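Local coordinates for protein ribokinase (PDB 6XK2) that probably phosphorylates D-ribose at O-5 with ATP and a divalent metal ion, feeding ribose 5-phosphate into nucleotide synthesis and the pentose phosphate pathway, at residues V59-G64 / E319-L324; N171-L176 / E196-D201; L189-V194 / G242-L247; L305-I310 / N325-R330. All blocks are in the same frame, centred on the assembly; numbering follows the deposited sequence.

Interaction 1 of 4, residues V59-G64 / E319-L324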
loop_
_atom_site.group_PDB
_atom_site.type_symbol
_atom_site.label_atom_id
_atom_site.label_comp_id
_atom_site.label_asym_id
_atom_site.label_seq_id
_atom_site.Cartn_x
_atom_site.Cartn_y
_atom_site.Cartn_z
ATOM N N VAL A 59 -25.485 -6.416 9.528
ATOM C CA VAL A 59 -26.601 -6.436 10.484
ATOM C C VAL A 59 -27.713 -5.500 10.024
ATOM O O VAL A 59 -28.886 -5.887 9.949
ATOM C CB VAL A 59 -26.135 -6.055 11.906
ATOM C CG1 VAL A 59 -27.341 -5.975 12.834
ATOM C CG2 VAL A 59 -25.113 -7.042 12.469
ATOM N N ALA A 60 -27.354 -4.262 9.678
ATOM C CA ALA A 60 -28.355 -3.300 9.221
ATOM C C ALA A 60 -29.033 -3.773 7.940
ATOM O O ALA A 60 -30.255 -3.654 7.807
ATOM C CB ALA A 60 -27.718 -1.922 9.018
ATOM N N ARG A 61 -28.252 -4.289 6.979
ATOM C CA ARG A 61 -28.825 -4.819 5.741
ATOM C C ARG A 61 -29.798 -5.957 6.025
ATOM O O ARG A 61 -30.837 -6.081 5.361
ATOM C CB ARG A 61 -27.710 -5.313 4.802
ATOM C CG ARG A 61 -27.054 -4.252 3.935
ATOM C CD ARG A 61 -27.939 -3.912 2.788
ATOM N NE ARG A 61 -27.228 -3.153 1.778
ATOM C CZ ARG A 61 -27.324 -1.835 1.626
ATOM N NH1 ARG A 61 -28.113 -1.120 2.424
ATOM N NH2 ARG A 61 -26.634 -1.234 0.662
ATOM N N ALA A 62 -29.481 -6.795 7.008
ATOM C CA ALA A 62 -30.335 -7.911 7.393
ATOM C C ALA A 62 -31.539 -7.475 8.223
ATOM O O ALA A 62 -32.340 -8.326 8.626
ATOM C CB ALA A 62 -29.508 -8.951 8.154
ATOM N N GLY A 63 -31.667 -6.185 8.521
ATOM C CA GLY A 63 -32.854 -5.669 9.165
ATOM C C GLY A 63 -32.769 -5.480 10.658
ATOM O O GLY A 63 -33.799 -5.221 11.288
ATOM N N GLY A 64 -31.594 -5.612 11.247
ATOM C CA GLY A 64 -31.457 -5.461 12.673
ATOM C C GLY A 64 -31.131 -4.041 13.101
ATOM O O GLY A 64 -30.556 -3.246 12.353
ATOM N N GLU A 319 -20.714 -3.054 -0.225
ATOM C CA GLU A 319 -21.631 -2.867 -1.340
ATOM C C GLU A 319 -22.168 -4.181 -1.891
ATOM O O GLU A 319 -23.203 -4.181 -2.565
ATOM C CB GLU A 319 -20.950 -2.088 -2.465
ATOM C CG GLU A 319 -20.241 -0.839 -1.998
ATOM C CD GLU A 319 -18.730 -0.989 -1.983
ATOM O OE1 GLU A 319 -18.063 -0.104 -2.565
ATOM O OE2 GLU A 319 -18.209 -1.977 -1.399
ATOM N N SER A 320 -21.511 -5.299 -1.628
ATOM C CA SER A 320 -22.054 -6.556 -2.111
ATOM C C SER A 320 -23.045 -7.195 -1.134
ATOM O O SER A 320 -23.718 -8.164 -1.508
ATOM C CB SER A 320 -20.920 -7.528 -2.451
ATOM O OG SER A 320 -20.293 -8.027 -1.289
ATOM N N VAL A 321 -23.128 -6.708 0.104
ATOM C CA VAL A 321 -24.027 -7.272 1.116
ATOM C C VAL A 321 -25.477 -7.016 0.718
ATOM O O VAL A 321 -25.887 -5.859 0.559
ATOM C CB VAL A 321 -23.761 -6.693 2.516
ATOM C CG1 VAL A 321 -24.754 -7.260 3.488
ATOM C CG2 VAL A 321 -22.348 -6.993 2.977
ATOM N N PRO A 322 -26.294 -8.048 0.569
ATOM C CA PRO A 322 -27.666 -7.837 0.113
ATOM C C PRO A 322 -28.583 -7.369 1.235
ATOM O O PRO A 322 -28.371 -7.646 2.420
ATOM C CB PRO A 322 -28.075 -9.231 -0.372
ATOM C CG PRO A 322 -27.338 -10.137 0.559
ATOM C CD PRO A 322 -26.001 -9.470 0.802
ATOM N N THR A 323 -29.637 -6.671 0.839
ATOM C CA THR A 323 -30.695 -6.360 1.778
ATOM C C THR A 323 -31.483 -7.618 2.099
ATOM O O THR A 323 -31.462 -8.603 1.354
ATOM C CB THR A 323 -31.654 -5.334 1.206
ATOM O OG1 THR A 323 -32.430 -5.974 0.178
ATOM C CG2 THR A 323 -30.891 -4.152 0.639
ATOM N N LEU A 324 -32.189 -7.574 3.230
ATOM C CA LEU A 324 -33.035 -8.694 3.615
ATOM C C LEU A 324 -34.037 -9.040 2.524
ATOM O O LEU A 324 -34.240 -10.223 2.228
ATOM C CB LEU A 324 -33.744 -8.378 4.928
ATOM C CG LEU A 324 -34.630 -9.456 5.551
ATOM C CD1 LEU A 324 -33.833 -10.712 5.819
ATOM C CD2 LEU A 324 -35.226 -8.927 6.843
#
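The Arg61 side chain lies across the extended 321-323 backbone, passing the Val321 and Thr323 side chains at a slant. CB and CG rest on Val321 CG1, while CD meets Thr323 CG2 at 3.7 Å. A bend at the second torsion (chi2 -77°) carries the chain across the loop and brings the guanidinium edge to the Val321 carbonyl. There Arg61 NE donates to Val321 O over 3.3 Å, with the acceptor in the guanidinium plane. The backbone of the same arginine is also held, since Arg61 O accepts from Leu324 N at 2.9 Å. Leu324 CD2 reaches Ala62 O, beside the Schellman motif that ends the helix at Gly63. Thr323 turns its hydroxyl to Ala326 N as the N-cap of the next helix. The contact thus joins the end of helix 51-61 to the loop leading into helix 324-330, with helix 279-292 covering Ala62 and Val321 through Tyr286, and Pro322 resting on helix 297-312.

Interaction 2 of 4, residues N171-L176 / E196-D201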
loop_
_atom_site.group_PDB
_atom_site.type_symbol
_atom_site.label_atom_id
_atom_site.label_comp_id
_atom_site.label_asym_id
_atom_site.label_seq_id
_atom_site.Cartn_x
_atom_site.Cartn_y
_atom_site.Cartn_z
ATOM N N ASN A 171 -15.553 -12.568 16.852
ATOM C CA ASN A 171 -14.861 -12.997 15.632
ATOM C C ASN A 171 -13.401 -12.599 15.797
ATOM O O ASN A 171 -13.051 -11.421 15.617
ATOM C CB ASN A 171 -15.486 -12.362 14.387
ATOM C CG ASN A 171 -14.775 -12.751 13.090
ATOM O OD1 ASN A 171 -14.543 -11.917 12.213
ATOM N ND2 ASN A 171 -14.415 -14.021 12.976
ATOM N N PRO A 172 -12.514 -13.525 16.161
ATOM C CA PRO A 172 -11.136 -13.122 16.548
ATOM C C PRO A 172 -10.246 -12.798 15.347
ATOM O O PRO A 172 -9.360 -13.534 14.940
ATOM C CB PRO A 172 -10.643 -14.338 17.338
ATOM C CG PRO A 172 -11.357 -15.495 16.702
ATOM C CD PRO A 172 -12.727 -14.977 16.300
ATOM N N SER A 173 -10.477 -11.621 14.773
ATOM C CA SER A 173 -9.831 -11.216 13.533
ATOM C C SER A 173 -9.261 -9.814 13.694
ATOM O O SER A 173 -10.022 -8.866 13.982
ATOM C CB SER A 173 -10.836 -11.279 12.385
ATOM O OG SER A 173 -10.229 -10.932 11.155
ATOM N N PRO A 174 -7.945 -9.622 13.539
ATOM C CA PRO A 174 -6.974 -10.697 13.330
ATOM C C PRO A 174 -6.757 -11.527 14.597
ATOM O O PRO A 174 -7.246 -11.153 15.679
ATOM C CB PRO A 174 -5.704 -9.945 12.939
ATOM C CG PRO A 174 -5.824 -8.650 13.639
ATOM C CD PRO A 174 -7.291 -8.302 13.585
ATOM N N MET A 175 -6.066 -12.658 14.440
ATOM C CA MET A 175 -5.901 -13.601 15.534
ATOM C C MET A 175 -5.155 -12.965 16.700
ATOM O O MET A 175 -4.192 -12.214 16.511
ATOM C CB MET A 175 -5.158 -14.842 15.048
ATOM C CG MET A 175 -5.051 -15.929 16.090
ATOM S SD MET A 175 -6.650 -16.274 16.846
ATOM C CE MET A 175 -7.581 -16.862 15.445
ATOM N N LEU A 176 -5.603 -13.293 17.912
ATOM C CA LEU A 176 -4.956 -12.886 19.150
ATOM C C LEU A 176 -3.694 -13.714 19.381
ATOM O O LEU A 176 -3.520 -14.801 18.830
ATOM C CB LEU A 176 -5.898 -13.059 20.341
ATOM C CG LEU A 176 -7.094 -12.128 20.557
ATOM C CD1 LEU A 176 -8.188 -12.337 19.526
ATOM C CD2 LEU A 176 -7.657 -12.338 21.948
ATOM N N GLU A 196 -11.579 -22.058 9.313
ATOM C CA GLU A 196 -10.823 -23.231 9.742
ATOM C C GLU A 196 -9.422 -22.855 10.207
ATOM O O GLU A 196 -8.901 -23.468 11.145
ATOM C CB GLU A 196 -10.780 -24.301 8.635
ATOM C CG GLU A 196 -9.961 -23.976 7.388
ATOM C CD GLU A 196 -10.787 -23.304 6.293
ATOM O OE1 GLU A 196 -11.776 -22.603 6.620
ATOM O OE2 GLU A 196 -10.440 -23.485 5.101
ATOM N N GLY A 197 -8.810 -21.837 9.601
ATOM C CA GLY A 197 -7.481 -21.438 10.029
ATOM C C GLY A 197 -7.485 -20.846 11.424
ATOM O O GLY A 197 -6.578 -21.093 12.222
ATOM N N GLU A 198 -8.500 -20.045 11.732
ATOM C CA GLU A 198 -8.602 -19.459 13.061
ATOM C C GLU A 198 -8.920 -20.518 14.110
ATOM O O GLU A 198 -8.396 -20.474 15.232
ATOM C CB GLU A 198 -9.653 -18.358 13.035
ATOM C CG GLU A 198 -9.153 -17.120 12.318
ATOM C CD GLU A 198 -10.268 -16.234 11.808
ATOM O OE1 GLU A 198 -11.444 -16.684 11.779
ATOM O OE2 GLU A 198 -9.955 -15.077 11.443
ATOM N N LEU A 199 -9.773 -21.483 13.758
ATOM C CA LEU A 199 -10.006 -22.624 14.634
ATOM C C LEU A 199 -8.697 -23.311 14.990
ATOM O O LEU A 199 -8.498 -23.733 16.135
ATOM C CB LEU A 199 -10.956 -23.612 13.959
ATOM C CG LEU A 199 -11.189 -24.958 14.646
ATOM C CD1 LEU A 199 -11.848 -24.782 16.004
ATOM C CD2 LEU A 199 -12.022 -25.850 13.744
ATOM N N GLY A 200 -7.779 -23.403 14.028
ATOM C CA GLY A 200 -6.487 -24.004 14.310
ATOM C C GLY A 200 -5.642 -23.170 15.255
ATOM O O GLY A 200 -4.913 -23.715 16.087
ATOM N N ASP A 201 -5.736 -21.840 15.153
ATOM C CA ASP A 201 -4.944 -20.977 16.026
ATOM C C ASP A 201 -5.333 -21.167 17.487
ATOM O O ASP A 201 -4.464 -21.305 18.361
ATOM C CB ASP A 201 -5.110 -19.509 15.620
ATOM C CG ASP A 201 -4.589 -19.230 14.225
ATOM O OD1 ASP A 201 -3.629 -19.912 13.810
ATOM O OD2 ASP A 201 -5.135 -18.327 13.552
HETATM O O HOH W 1 -13.367 -15.378 10.483
#
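The methyl end of Met175 is set among the side chains of two acidic residues, Glu198 and Asp201, one helical turn apart. Its CE lies 3.5 Å from Glu198 CG and 3.4 Å from Asp201 OD2, so it meets the aliphatic part of the glutamate but the carboxylate of the aspartate. Met175 CG, anti to the backbone N, packs on Asp201 CB at 3.6 Å; bends at chi2 (49°) and chi3 (63°) bring the methyl back between the two acids. Glu198 instead stretches past the methionine toward the start of the loop. A water 2.7 Å from Glu198 OE1 and 3.0 Å from Asn171 ND2 links the two; amide and carboxylate planes are turned 71° apart. In this PfkB-family kinase the two segments follow neighbouring parallel strands, 167-170 and 191-195, and the contact ties the loop after the first to the helix after the second. Pro172 centres an inverse gamma turn, and a cis peptide bond precedes Pro174. Asn171 is fixed further by its amide, ND2 donating to Ile193 O and OD1 accepting from Gln55. Glu198 N donates to the side-chain oxygen of ADP-binding Asn195, and the Glu198 side chain comes within about 5 Å of the nucleotide.

Interaction 3 of 4, residues L189-V194 / G242-L247. With ADP (adenosine-5'-diphosphate), chain E.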
loop_
_atom_site.group_PDB
_atom_site.type_symbol
_atom_site.label_atom_id
_atom_site.label_comp_id
_atom_site.label_asym_id
_atom_site.label_seq_id
_atom_site.Cartn_x
_atom_site.Cartn_y
_atom_site.Cartn_z
ATOM N N LEU A 189 -18.952 -15.469 26.477
ATOM C CA LEU A 189 -19.230 -15.483 25.047
ATOM C C LEU A 189 -20.430 -16.369 24.751
ATOM O O LEU A 189 -20.520 -17.490 25.265
ATOM C CB LEU A 189 -18.002 -15.988 24.305
ATOM C CG LEU A 189 -17.688 -15.357 22.978
ATOM C CD1 LEU A 189 -17.745 -13.839 23.135
ATOM C CD2 LEU A 189 -16.296 -15.855 22.630
ATOM N N SER A 190 -21.348 -15.874 23.926
ATOM C CA SER A 190 -22.382 -16.778 23.439
ATOM C C SER A 190 -21.923 -17.540 22.204
ATOM O O SER A 190 -22.134 -18.755 22.119
ATOM C CB SER A 190 -23.677 -16.015 23.133
ATOM O OG SER A 190 -24.176 -15.343 24.285
ATOM N N TRP A 191 -21.253 -16.853 21.271
ATOM C CA TRP A 191 -20.883 -17.414 19.978
ATOM C C TRP A 191 -19.467 -17.021 19.581
ATOM O O TRP A 191 -19.072 -15.857 19.690
ATOM C CB TRP A 191 -21.854 -16.960 18.892
ATOM C CG TRP A 191 -23.154 -17.639 18.976
ATOM C CD1 TRP A 191 -24.297 -17.136 19.513
ATOM C CD2 TRP A 191 -23.473 -18.956 18.502
ATOM N NE1 TRP A 191 -25.307 -18.055 19.409
ATOM C CE2 TRP A 191 -24.831 -19.181 18.790
ATOM C CE3 TRP A 191 -22.744 -19.958 17.854
ATOM C CZ2 TRP A 191 -25.481 -20.367 18.455
ATOM C CZ3 TRP A 191 -23.390 -21.139 17.525
ATOM C CH2 TRP A 191 -24.747 -21.331 17.824
ATOM N N LEU A 192 -18.719 -18.004 19.104
ATOM C CA LEU A 192 -17.421 -17.802 18.495
ATOM C C LEU A 192 -17.582 -18.105 17.010
ATOM O O LEU A 192 -18.064 -19.186 16.651
ATOM C CB LEU A 192 -16.380 -18.710 19.140
ATOM C CG LEU A 192 -14.999 -18.766 18.491
ATOM C CD1 LEU A 192 -14.180 -17.520 18.833
ATOM C CD2 LEU A 192 -14.277 -20.044 18.866
ATOM N N ILE A 193 -17.247 -17.136 16.157
ATOM C CA ILE A 193 -17.269 -17.318 14.709
ATOM C C ILE A 193 -15.838 -17.254 14.179
ATOM O O ILE A 193 -15.151 -16.236 14.335
ATOM C CB ILE A 193 -18.140 -16.269 14.007
ATOM C CG1 ILE A 193 -19.543 -16.236 14.597
ATOM C CG2 ILE A 193 -18.195 -16.568 12.501
ATOM C CD1 ILE A 193 -20.405 -15.146 13.980
ATOM N N VAL A 194 -15.420 -18.322 13.496
ATOM C CA VAL A 194 -14.068 -18.467 12.980
ATOM C C VAL A 194 -14.119 -19.194 11.642
ATOM O O VAL A 194 -15.124 -19.816 11.283
ATOM C CB VAL A 194 -13.151 -19.244 13.950
ATOM C CG1 VAL A 194 -12.854 -18.410 15.182
ATOM C CG2 VAL A 194 -13.771 -20.595 14.306
ATOM N N GLY A 242 -21.229 -21.496 21.920
ATOM C CA GLY A 242 -21.464 -22.077 20.608
ATOM C C GLY A 242 -20.420 -21.630 19.593
ATOM O O GLY A 242 -19.864 -20.534 19.671
ATOM N N ILE A 243 -20.138 -22.501 18.627
ATOM C CA ILE A 243 -19.034 -22.292 17.697
ATOM C C ILE A 243 -19.532 -22.407 16.266
ATOM O O ILE A 243 -20.227 -23.367 15.920
ATOM C CB ILE A 243 -17.890 -23.292 17.929
ATOM C CG1 ILE A 243 -17.404 -23.223 19.377
ATOM C CG2 ILE A 243 -16.758 -23.030 16.948
ATOM C CD1 ILE A 243 -16.616 -24.438 19.784
ATOM N N ILE A 244 -19.149 -21.448 15.429
ATOM C CA ILE A 244 -19.404 -21.521 13.998
ATOM C C ILE A 244 -18.082 -21.474 13.259
ATOM O O ILE A 244 -17.295 -20.540 13.447
ATOM C CB ILE A 244 -20.306 -20.380 13.528
ATOM C CG1 ILE A 244 -21.680 -20.559 14.141
ATOM C CG2 ILE A 244 -20.361 -20.366 11.997
ATOM C CD1 ILE A 244 -22.533 -19.419 13.870
ATOM N N CYS A 245 -17.851 -22.466 12.400
ATOM C CA CYS A 245 -16.664 -22.516 11.551
ATOM C C CYS A 245 -17.097 -22.409 10.094
ATOM O O CYS A 245 -17.721 -23.331 9.556
ATOM C CB CYS A 245 -15.863 -23.794 11.788
ATOM S SG CYS A 245 -14.260 -23.799 10.945
ATOM N N THR A 246 -16.769 -21.285 9.459
ATOM C CA THR A 246 -17.036 -21.115 8.035
ATOM C C THR A 246 -15.925 -21.747 7.204
ATOM O O THR A 246 -14.747 -21.696 7.569
ATOM C CB THR A 246 -17.157 -19.634 7.690
ATOM O OG1 THR A 246 -15.894 -19.009 7.915
ATOM C CG2 THR A 246 -18.226 -18.955 8.536
ATOM N N LEU A 247 -16.301 -22.344 6.075
ATOM C CA LEU A 247 -15.353 -23.098 5.262
ATOM C C LEU A 247 -15.335 -22.608 3.819
ATOM O O LEU A 247 -15.141 -23.403 2.896
ATOM C CB LEU A 247 -15.663 -24.595 5.303
ATOM C CG LEU A 247 -15.831 -25.189 6.698
ATOM C CD1 LEU A 247 -16.298 -26.617 6.584
ATOM C CD2 LEU A 247 -14.518 -25.100 7.438
HETATM P PB ADP E . -13.926 -15.805 5.842
HETATM O O1B ADP E . -12.864 -16.924 5.774
HETATM O O2B ADP E . -13.506 -14.598 4.921
HETATM O O3B ADP E . -14.219 -15.376 7.254
HETATM P PA ADP E . -15.494 -17.608 4.138
HETATM O O1A ADP E . -14.436 -17.652 3.085
HETATM O O2A ADP E . -15.538 -18.918 4.961
HETATM O O3A ADP E . -15.226 -16.380 5.118
HETATM O "O5'" ADP E . -16.957 -17.203 3.596
HETATM C "C5'" ADP E . -18.145 -17.232 4.417
HETATM C "C4'" ADP E . -19.279 -17.835 3.628
HETATM O "O4'" ADP E . -19.379 -17.202 2.334
HETATM C "C3'" ADP E . -19.131 -19.317 3.318
HETATM O "O3'" ADP E . -19.524 -20.110 4.429
HETATM C "C2'" ADP E . -20.047 -19.471 2.107
HETATM O "O2'" ADP E . -21.408 -19.602 2.498
HETATM C "C1'" ADP E . -19.776 -18.157 1.362
HETATM N N9 ADP E . -18.710 -18.272 0.372
HETATM C C8 ADP E . -17.392 -17.939 0.531
HETATM N N7 ADP E . -16.635 -18.241 -0.501
HETATM C C5 ADP E . -17.521 -18.805 -1.398
HETATM C C6 ADP E . -17.352 -19.336 -2.694
HETATM N N6 ADP E . -16.171 -19.394 -3.322
HETATM N N1 ADP E . -18.447 -19.806 -3.331
HETATM C C2 ADP E . -19.627 -19.748 -2.708
HETATM N N3 ADP E . -19.912 -19.280 -1.488
HETATM C C4 ADP E . -18.811 -18.823 -0.886
#
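The indole of Trp191 lies over Gly242, whose CA sits 3.6 Å above the ring plane, displaced toward the rim of the six-membered ring in a CH-pi contact. Beyond it Ile244 CG1 approaches CZ3 of Trp191 obliquely at 3.8 Å. The ring also meets Phe287 of helix 279-292 edge-to-face. With CG anti to the carbonyl carbon (chi1 -74°), the indole leans across to the neighbouring strand, where glycine leaves space for it. Ile193 and Ile244 share this side of the sheet and pack against the same helix, whereas Leu192, Val194, Ile243 and Cys245 point to the other, toward helix 220-232 and Pro172. Strands 191-195 and 242-246 are parallel neighbours in the central sheet of the Rossmann-like ribokinase fold, joined in register by near-linear bonds such as Ile244 N to Leu192 O at 2.8 Å. Val194 O accepts a hydrogen bond from Thr246 N at 2.9 Å, and Cys245 CA-H points at it too. At the C-terminal end of strand 242-246 lies the nucleotide site: Thr246 OG1, between its backbone N and carbonyl carbon (chi1 65°), donates to the alpha-phosphate oxygen O2A of ADP at 3.0 Å. Gly248 N and Gly251 O also hold ADP.

Interaction 4 of 4, residues L305-I310 / N325-R330. With ADP (adenosine-5'-diphosphate), chain E.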
loop_
_atom_site.group_PDB
_atom_site.type_symbol
_atom_site.label_atom_id
_atom_site.label_comp_id
_atom_site.label_asym_id
_atom_site.label_seq_id
_atom_site.Cartn_x
_atom_site.Cartn_y
_atom_site.Cartn_z
ATOM N N LEU A 305 -26.408 -18.190 4.610
ATOM C CA LEU A 305 -25.799 -18.798 3.438
ATOM C C LEU A 305 -26.323 -18.161 2.160
ATOM O O LEU A 305 -25.540 -17.868 1.244
ATOM C CB LEU A 305 -26.043 -20.304 3.440
ATOM C CG LEU A 305 -25.337 -21.015 4.600
ATOM C CD1 LEU A 305 -25.828 -22.452 4.765
ATOM C CD2 LEU A 305 -23.821 -20.976 4.431
ATOM N N VAL A 306 -27.638 -17.933 2.076
ATOM C CA VAL A 306 -28.191 -17.287 0.886
ATOM C C VAL A 306 -27.667 -15.864 0.762
ATOM O O VAL A 306 -27.301 -15.417 -0.332
ATOM C CB VAL A 306 -29.727 -17.331 0.914
ATOM C CG1 VAL A 306 -30.301 -16.427 -0.147
ATOM C CG2 VAL A 306 -30.183 -18.747 0.685
ATOM N N ALA A 307 -27.566 -15.149 1.883
ATOM C CA ALA A 307 -27.004 -13.807 1.828
ATOM C C ALA A 307 -25.575 -13.846 1.297
ATOM O O ALA A 307 -25.198 -13.031 0.447
ATOM C CB ALA A 307 -27.059 -13.155 3.209
ATOM N N CYS A 308 -24.773 -14.808 1.763
ATOM C CA CYS A 308 -23.377 -14.883 1.339
ATOM C C CYS A 308 -23.235 -15.317 -0.116
ATOM O O CYS A 308 -22.294 -14.888 -0.802
ATOM C CB CYS A 308 -22.602 -15.836 2.249
ATOM S SG CYS A 308 -22.376 -15.209 3.921
ATOM N N GLY A 309 -24.151 -16.156 -0.605
ATOM C CA GLY A 309 -24.140 -16.482 -2.018
ATOM C C GLY A 309 -24.293 -15.240 -2.871
ATOM O O GLY A 309 -23.534 -15.023 -3.821
ATOM N N ILE A 310 -25.252 -14.381 -2.514
ATOM C CA ILE A 310 -25.401 -13.107 -3.211
ATOM C C ILE A 310 -24.129 -12.286 -3.074
ATOM O O ILE A 310 -23.647 -11.695 -4.046
ATOM C CB ILE A 310 -26.618 -12.330 -2.673
ATOM C CG1 ILE A 310 -27.918 -13.109 -2.897
ATOM C CG2 ILE A 310 -26.681 -10.965 -3.326
ATOM C CD1 ILE A 310 -29.140 -12.469 -2.261
ATOM N N ASN A 325 -34.639 -8.032 1.879
ATOM C CA ASN A 325 -35.599 -8.321 0.812
ATOM C C ASN A 325 -34.944 -9.049 -0.353
ATOM O O ASN A 325 -35.529 -9.980 -0.914
ATOM C CB ASN A 325 -36.266 -7.043 0.303
ATOM C CG ASN A 325 -37.360 -6.545 1.218
ATOM O OD1 ASN A 325 -37.986 -7.320 1.950
ATOM N ND2 ASN A 325 -37.616 -5.240 1.171
ATOM N N ALA A 326 -33.732 -8.636 -0.735
ATOM C CA ALA A 326 -33.012 -9.331 -1.795
ATOM C C ALA A 326 -32.777 -10.794 -1.442
ATOM O O ALA A 326 -32.887 -11.676 -2.303
ATOM C CB ALA A 326 -31.689 -8.625 -2.064
ATOM N N VAL A 327 -32.447 -11.068 -0.179
ATOM C CA VAL A 327 -32.257 -12.441 0.279
ATOM C C VAL A 327 -33.573 -13.200 0.264
ATOM O O VAL A 327 -33.616 -14.391 -0.073
ATOM C CB VAL A 327 -31.612 -12.455 1.673
ATOM C CG1 VAL A 327 -31.581 -13.874 2.237
ATOM C CG2 VAL A 327 -30.212 -11.867 1.594
ATOM N N LYS A 328 -34.667 -12.536 0.640
ATOM C CA LYS A 328 -35.953 -13.220 0.681
ATOM C C LYS A 328 -36.384 -13.678 -0.701
ATOM O O LYS A 328 -37.007 -14.737 -0.829
ATOM C CB LYS A 328 -37.021 -12.319 1.294
ATOM C CG LYS A 328 -36.959 -12.225 2.796
ATOM C CD LYS A 328 -37.953 -11.195 3.289
ATOM C CE LYS A 328 -37.916 -11.053 4.800
ATOM N NZ LYS A 328 -38.925 -10.041 5.260
ATOM N N GLU A 329 -36.042 -12.915 -1.743
ATOM C CA GLU A 329 -36.402 -13.300 -3.106
ATOM C C GLU A 329 -35.810 -14.648 -3.495
ATOM O O GLU A 329 -36.389 -15.362 -4.321
ATOM C CB GLU A 329 -35.960 -12.221 -4.090
ATOM C CG GLU A 329 -36.667 -10.895 -3.902
ATOM C CD GLU A 329 -36.056 -9.792 -4.740
ATOM O OE1 GLU A 329 -35.737 -10.050 -5.927
ATOM O OE2 GLU A 329 -35.878 -8.673 -4.202
ATOM N N ARG A 330 -34.658 -15.005 -2.932
ATOM C CA ARG A 330 -34.036 -16.292 -3.220
ATOM C C ARG A 330 -34.589 -17.439 -2.377
ATOM O O ARG A 330 -34.441 -18.596 -2.778
ATOM C CB ARG A 330 -32.527 -16.208 -3.028
ATOM C CG ARG A 330 -31.852 -15.412 -4.097
ATOM C CD ARG A 330 -30.405 -15.780 -4.210
ATOM N NE ARG A 330 -29.786 -15.043 -5.298
ATOM C CZ ARG A 330 -28.539 -15.228 -5.703
ATOM N NH1 ARG A 330 -27.784 -16.145 -5.108
ATOM N NH2 ARG A 330 -28.054 -14.505 -6.705
HETATM P PB ADP E . -13.926 -15.805 5.842
HETATM O O1B ADP E . -12.864 -16.924 5.774
HETATM O O2B ADP E . -13.506 -14.598 4.921
HETATM O O3B ADP E . -14.219 -15.376 7.254
HETATM P PA ADP E . -15.494 -17.608 4.138
HETATM O O1A ADP E . -14.436 -17.652 3.085
HETATM O O2A ADP E . -15.538 -18.918 4.961
HETATM O O3A ADP E . -15.226 -16.380 5.118
HETATM O "O5'" ADP E . -16.957 -17.203 3.596
HETATM C "C5'" ADP E . -18.145 -17.232 4.417
HETATM C "C4'" ADP E . -19.279 -17.835 3.628
HETATM O "O4'" ADP E . -19.379 -17.202 2.334
HETATM C "C3'" ADP E . -19.131 -19.317 3.318
HETATM O "O3'" ADP E . -19.524 -20.110 4.429
HETATM C "C2'" ADP E . -20.047 -19.471 2.107
HETATM O "O2'" ADP E . -21.408 -19.602 2.498
HETATM C "C1'" ADP E . -19.776 -18.157 1.362
HETATM N N9 ADP E . -18.710 -18.272 0.372
HETATM C C8 ADP E . -17.392 -17.939 0.531
HETATM N N7 ADP E . -16.635 -18.241 -0.501
HETATM C C5 ADP E . -17.521 -18.805 -1.398
HETATM C C6 ADP E . -17.352 -19.336 -2.694
HETATM N N6 ADP E . -16.171 -19.394 -3.322
HETATM N N1 ADP E . -18.447 -19.806 -3.331
HETATM C C2 ADP E . -19.627 -19.748 -2.708
HETATM N N3 ADP E . -19.912 -19.280 -1.488
HETATM C C4 ADP E . -18.811 -18.823 -0.886
HETATM O O HOH W 2 -28.033 -17.036 -2.559
#
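With chi1 at -72° and an extended chain from CG to NE, Arg330 runs back along Ile310, the two side chains passing in opposite directions. Ile310 holds CG1 anti to its carbonyl carbon (chi1 -61°), which places that methylene beneath the centre of the guanidinium, 3.6 Å from Arg330 CZ. One face of the flat cation is therefore laid on hydrocarbon, while its terminal nitrogens have polar partners. NH2 forms a salt bridge with Glu313, and NH1 reaches the Val306 carbonyl through a water, 2.7 Å from Arg330 NH1 and 2.8 Å from Val306 O. These partners would restrain rotation of the group. Nearer the backbone, Val306 CG1 touches Arg330 CB at 3.6 Å and Val327 CG1 at 3.7 Å. The other Val327 branch, CG2, packs on CA and CB of Ala307, and Ile310 CD1 meets the same methyl at 4.0 Å. Ala307 and Val327 mark the closest backbone approach, their CA atoms 5.6 Å apart. Tyr286 of helix 279-292 touches both Ala307 and Val327, and Pro322 closes on Ile310 and Val327. Away from this contact, Cys308 CB lies against the ADP ribose, 3.5 Å from O4'. The segments cross at 105°, so this is a steep helix-helix packing, joining the C-terminal helix of the ribokinase fold to the outer side of a helix that lines the nucleotide pocket.

Overall arrangement
Interactions 1 and 4 form one continuous region, their centres 10 Å apart: Pro322 CG packs against Val327 CG2 at 3.5 Å, and the loop of interaction 1 leads into the C-terminal helix of interaction 4. Interactions 2 and 3 are likewise joined, since strand 191-195 runs directly into helix 196-205 and Pro172 CD packs 3.4 Å from Ile193 O. ADP is the ligand common to interactions 3 and 4: interaction 3 touches it at the alpha-phosphate and interaction 4 at the ribose, although their centres are 21 Å apart and their nearest atoms about 7 Å. Interaction 1 holds Ser320, a predicted potassium ligand, and interactions 1 and 2 lie on opposite sides of the chain's centre.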